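Local coordinates for protein spondin-1 (Homo sapiens, PDB 2ZOU) that probably acts in cell adhesion as a secreted extracellular-matrix glycoprotein, through domains that include the beta-sandwich reeler domain, at residues D33-G38 with W110-A115; L26-D31 with V120-S125. One frame throughout, in Å; residues are numbered along the deposited sequence. Where two conformers were deposited one is given.

Both contacts belong to the reeler beta-sandwich, but at different depths. Interaction 2 (26-31 with 120-125) is a core contact, where strands of the two facing sheets meet almost wholly through aliphatic side chains, one methyl also resting on the opposing backbone. Interaction 1 (33-38 with 110-115) lies at one end of the sandwich, partly buried, where a loop meets the end of strand 105-111 and the loop after it, through a tyrosine-tryptophan pair, prolines and one backbone hydrogen bond. The centres are about 13 Å apart, and the two contacts touch: Val-120 packs against Tyr-35 and Trp-110, while Leu-122 reaches the indole. The aliphatic core thus continues, through Val-120, into the aromatic packing at the end.

Interaction 1 (D33-G38 with W110-A115); sequences DFYKPG and WIAPPA
At one end of the reeler beta-sandwich, the loop leading into strand 40-47 packs Tyr-35 and Pro-37 against Ala-112 and Pro-113, just beyond the end of strand 105-111. The Tyr-35 ring is the hub. Its CG lies in the crowded position between the backbone N and the carbonyl carbon (chi1 72°), which turns the ring toward the proline-rich loop. Pro-113 CD sits over one face, 4.2 Å from the centroid of the Tyr-35 ring, a CH-pi contact suited to proline, whose rigid ring presents the CD hydrogens next to its nitrogen. Trp-110 points its edge at the same face in a T-shaped pair with planes at 90°. The small Ala-112 fits close in, its CB 3.6 Å from Tyr-35 CD2 and 3.4 Å from Lys-36 O.

Backbone polarity is matched at Gly-38, whose N donates to Ala-112 O at 2.9 Å, nearly straight at hydrogen but from above the carbonyl plane. At phi 86° the backbone of Gly-38 takes a positive-phi conformation readily open to glycine. Alongside, Pro-37 CA approaches Pro-113 O at 3.2 Å in a CA-H...O contact. Tyr-35 OH bonds to Gly-118 O and Trp-110 NE1 to Ala-74 O, so both aromatic groups are anchored at their polar ends. Pro-113 O, buried without a conventional donor, has that weak CH contact as probable partial compensation: the join rests mainly on shape and ring packing.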
# COMPACT_ATOMS: atom_id res chain seq x y z
N ASP A 33 14.60 -7.46 -2.40
CA ASP A 33 15.09 -7.71 -1.06
C ASP A 33 15.27 -6.41 -0.26
O ASP A 33 15.30 -6.44 0.97
CB ASP A 33 16.44 -8.44 -1.12
CG ASP A 33 16.31 -9.93 -1.42
OD1 ASP A 33 15.19 -10.48 -1.37
OD2 ASP A 33 17.36 -10.55 -1.67
N PHE A 34 15.39 -5.30 -0.98
CA PHE A 34 15.61 -3.97 -0.41
C PHE A 34 15.20 -2.96 -1.46
O PHE A 34 15.04 -3.33 -2.62
CB PHE A 34 17.09 -3.77 -0.06
CG PHE A 34 18.05 -4.04 -1.19
CD1 PHE A 34 18.36 -3.04 -2.12
CD2 PHE A 34 18.67 -5.28 -1.30
CE1 PHE A 34 19.26 -3.28 -3.16
CE2 PHE A 34 19.57 -5.54 -2.35
CZ PHE A 34 19.87 -4.53 -3.28
N TYR A 35 15.04 -1.70 -1.07
CA TYR A 35 14.77 -0.64 -2.06
C TYR A 35 16.03 0.15 -2.40
O TYR A 35 16.92 0.31 -1.55
CB TYR A 35 13.63 0.31 -1.62
CG TYR A 35 13.93 1.28 -0.48
CD1 TYR A 35 13.45 1.03 0.81
CD2 TYR A 35 14.64 2.47 -0.69
CE1 TYR A 35 13.68 1.91 1.85
CE2 TYR A 35 14.89 3.36 0.36
CZ TYR A 35 14.39 3.07 1.61
OH TYR A 35 14.66 3.95 2.65
N LYS A 36 16.07 0.66 -3.64
CA LYS A 36 17.12 1.57 -4.09
C LYS A 36 16.46 2.94 -4.29
O LYS A 36 15.50 3.05 -5.07
CB LYS A 36 17.69 1.14 -5.43
CG LYS A 36 18.39 -0.20 -5.48
CD LYS A 36 18.59 -0.54 -6.95
CE LYS A 36 19.43 -1.76 -7.14
NZ LYS A 36 19.68 -1.93 -8.59
N PRO A 37 16.99 3.99 -3.61
CA PRO A 37 16.46 5.34 -3.74
C PRO A 37 16.25 5.72 -5.21
O PRO A 37 17.12 5.51 -6.05
CB PRO A 37 17.56 6.20 -3.10
CG PRO A 37 18.12 5.30 -2.06
CD PRO A 37 18.11 3.92 -2.66
N GLY A 38 15.06 6.24 -5.51
CA GLY A 38 14.74 6.70 -6.85
C GLY A 38 14.23 5.66 -7.83
O GLY A 38 13.77 6.02 -8.90
N TRP A 110 5.40 2.83 -6.82
CA TRP A 110 5.96 3.46 -5.64
C TRP A 110 7.41 3.77 -5.94
O TRP A 110 8.18 2.86 -6.26
CB TRP A 110 5.82 2.57 -4.42
CG TRP A 110 6.40 3.18 -3.18
CD1 TRP A 110 5.87 4.18 -2.44
CD2 TRP A 110 7.61 2.79 -2.54
NE1 TRP A 110 6.68 4.46 -1.36
CE2 TRP A 110 7.76 3.61 -1.40
CE3 TRP A 110 8.59 1.82 -2.81
CZ2 TRP A 110 8.85 3.49 -0.53
CZ3 TRP A 110 9.67 1.71 -1.95
CH2 TRP A 110 9.79 2.53 -0.81
N ILE A 111 7.77 5.04 -5.85
CA ILE A 111 9.12 5.50 -6.13
C ILE A 111 9.85 5.63 -4.81
O ILE A 111 9.41 6.38 -3.93
CB ILE A 111 9.11 6.84 -6.88
CG1 ILE A 111 8.26 6.73 -8.15
CG2 ILE A 111 10.58 7.27 -7.18
CD1 ILE A 111 8.02 8.06 -8.88
N ALA A 112 10.95 4.88 -4.66
CA ALA A 112 11.61 4.75 -3.37
C ALA A 112 12.28 6.05 -2.93
O ALA A 112 12.80 6.81 -3.76
CB ALA A 112 12.64 3.62 -3.40
N PRO A 113 12.27 6.30 -1.62
CA PRO A 113 12.77 7.57 -1.07
C PRO A 113 14.31 7.66 -1.01
O PRO A 113 14.99 6.67 -1.23
CB PRO A 113 12.19 7.56 0.35
CG PRO A 113 12.17 6.10 0.71
CD PRO A 113 11.76 5.40 -0.56
N PRO A 114 14.85 8.86 -0.71
CA PRO A 114 16.30 9.05 -0.59
C PRO A 114 16.98 8.17 0.45
O PRO A 114 16.36 7.76 1.45
CB PRO A 114 16.41 10.51 -0.14
CG PRO A 114 15.21 11.17 -0.68
CD PRO A 114 14.12 10.13 -0.54
N ALA A 115 18.27 7.92 0.24
CA ALA A 115 19.08 7.16 1.18
C ALA A 115 18.96 7.83 2.54
O ALA A 115 18.94 9.06 2.64
CB ALA A 115 20.53 7.14 0.73

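Interaction 2 (L26-D31 with V120-S125); sequences LRVEGD and VILKAS. With EDO (1,2-ethanediol), chain D; EDO (1,2-ethanediol), chain F.
Leu-26 and Val-28 reach across the interior of the sandwich to Leu-122 and Ala-124, each strand offering alternate residues to the core. The tight part centres on one methyl: Leu-26 CD2 lies 3.5 Å from Leu-122 O and 3.9 Å from Leu-122 CB. With CG anti to the backbone N (chi1 -174°), Leu-26 extends its branch to the backbone of the opposing strand. Ala-124, which bears a single methyl, stands a little further off, its CB 4.3 Å from Leu-26 CD2. Next along, Val-28 CG2 meets Leu-122 CD1 at 3.7 Å, the two side chains crossing at about a right angle. Branched aliphatic residues suit this place, filling the space between sheets and asking for no polar partner.

The outer side is looser and polar. Arg-27 points away from the core; in one of its two conformers NH2 lies 2.8 Å from Asp-31 OD1, a salt bridge that is doubtful as a constant feature. In the type II turn from Val-28 to Asp-31, Gly-30 takes the positive-phi position and Asp-31 N bonds to Val-28 O. In one conformer Ser-125 OG meets O1 of a 1,2-ethanediol, probably a crystallisation additive, besides its bond to Ile-132 O.

The axes of segments 26-28 and 120-125 pass 8.2 Å apart, their N-to-C directions 141° apart, so they run roughly antiparallel in facing sheets. Strand 24-28 borders its sheet beside 40-47, where Leu-26 also touches Val-43, while the Leu-26 backbone is hydrogen-bonded to Ser-139 of strand 131-144, linking the two sheets at this edge. Strand 120-127 runs between 55-62 and 131-144, with Leu-122 against Ala-60.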
# COMPACT_ATOMS: atom_id res chain seq x y z
N LEU A 26 -0.39 -8.03 -0.67
CA LEU A 26 0.31 -6.85 -1.16
C LEU A 26 1.71 -7.28 -1.54
O LEU A 26 2.44 -7.85 -0.71
CB LEU A 26 0.37 -5.79 -0.06
CG LEU A 26 0.95 -4.43 -0.48
CD1 LEU A 26 0.05 -3.74 -1.50
CD2 LEU A 26 1.10 -3.55 0.73
N ARG A 27 2.07 -7.09 -2.80
CA ARG A 27 3.36 -7.55 -3.30
C ARG A 27 4.04 -6.44 -4.05
O ARG A 27 3.41 -5.47 -4.45
CB ARG A 27 3.18 -8.75 -4.22
CG ARG A 27 2.50 -9.92 -3.54
CD ARG A 27 2.82 -11.23 -4.19
NE ARG A 27 4.25 -11.54 -4.11
CZ ARG A 27 4.76 -12.73 -4.37
NH1 ARG A 27 3.97 -13.74 -4.71
NH2 ARG A 27 6.07 -12.92 -4.28
N VAL A 28 5.34 -6.59 -4.23
CA VAL A 28 6.08 -5.73 -5.13
C VAL A 28 6.64 -6.64 -6.23
O VAL A 28 7.33 -7.63 -5.94
CB VAL A 28 7.21 -5.02 -4.40
CG1 VAL A 28 7.99 -4.15 -5.39
CG2 VAL A 28 6.61 -4.14 -3.29
N GLU A 29 6.31 -6.32 -7.48
CA GLU A 29 6.76 -7.13 -8.60
C GLU A 29 8.28 -7.24 -8.61
O GLU A 29 8.98 -6.23 -8.42
CB GLU A 29 6.26 -6.56 -9.93
CG GLU A 29 4.77 -6.76 -10.17
CD GLU A 29 4.32 -6.43 -11.59
OE1 GLU A 29 5.13 -5.89 -12.38
OE2 GLU A 29 3.15 -6.73 -11.92
N GLY A 30 8.78 -8.45 -8.83
CA GLY A 30 10.22 -8.71 -8.81
C GLY A 30 10.73 -9.06 -7.43
O GLY A 30 11.92 -9.35 -7.29
N ASP A 31 9.86 -9.02 -6.41
CA ASP A 31 10.25 -9.44 -5.04
C ASP A 31 11.60 -8.86 -4.58
O ASP A 31 12.53 -9.60 -4.25
CB ASP A 31 10.27 -10.97 -4.95
CG ASP A 31 8.92 -11.59 -5.22
OD1 ASP A 31 7.88 -10.91 -5.03
OD2 ASP A 31 8.90 -12.77 -5.64
N VAL A 120 10.95 1.00 5.25
CA VAL A 120 9.62 1.46 4.87
C VAL A 120 8.64 0.27 4.94
O VAL A 120 8.97 -0.85 4.57
CB VAL A 120 9.64 2.04 3.44
CG1 VAL A 120 8.22 2.30 2.94
CG2 VAL A 120 10.48 3.30 3.40
N ILE A 121 7.43 0.55 5.43
CA ILE A 121 6.36 -0.45 5.48
C ILE A 121 5.26 -0.06 4.53
O ILE A 121 4.59 0.97 4.71
CB ILE A 121 5.74 -0.58 6.90
CG1 ILE A 121 6.81 -0.64 8.00
CG2 ILE A 121 4.82 -1.79 6.95
CD1 ILE A 121 7.69 -1.89 7.99
N LEU A 122 5.08 -0.88 3.49
CA LEU A 122 3.96 -0.74 2.58
C LEU A 122 2.82 -1.51 3.20
O LEU A 122 3.00 -2.67 3.53
CB LEU A 122 4.30 -1.35 1.22
CG LEU A 122 5.48 -0.70 0.48
CD1 LEU A 122 5.87 -1.52 -0.74
CD2 LEU A 122 5.08 0.69 0.05
N LYS A 123 1.66 -0.87 3.32
CA LYS A 123 0.52 -1.45 4.05
C LYS A 123 -0.80 -1.16 3.37
O LYS A 123 -1.04 -0.06 2.89
CB LYS A 123 0.44 -0.86 5.46
CG LYS A 123 1.30 -1.50 6.52
CD LYS A 123 1.49 -0.56 7.69
CE LYS A 123 0.26 -0.45 8.55
NZ LYS A 123 0.62 0.22 9.84
N ALA A 124 -1.69 -2.15 3.35
CA ALA A 124 -3.00 -1.97 2.77
C ALA A 124 -4.10 -2.47 3.68
O ALA A 124 -3.90 -3.33 4.52
CB ALA A 124 -3.07 -2.68 1.43
N SER A 125 -5.27 -1.87 3.48
CA SER A 125 -6.52 -2.29 4.10
C SER A 125 -7.51 -2.49 2.97
O SER A 125 -7.45 -1.76 1.97
CB SER A 125 -7.00 -1.20 5.05
OG SER A 125 -8.29 -1.48 5.53
C1 EDO D . -11.25 -0.13 4.15
O1 EDO D . -10.26 0.27 5.10
C2 EDO D . -10.65 -0.12 2.75
O2 EDO D . -10.13 1.19 2.45
C1 EDO F . -3.66 -6.51 6.84
O1 EDO F . -4.37 -5.36 6.37
C2 EDO F . -4.59 -7.48 7.54
O2 EDO F . -4.13 -8.82 7.32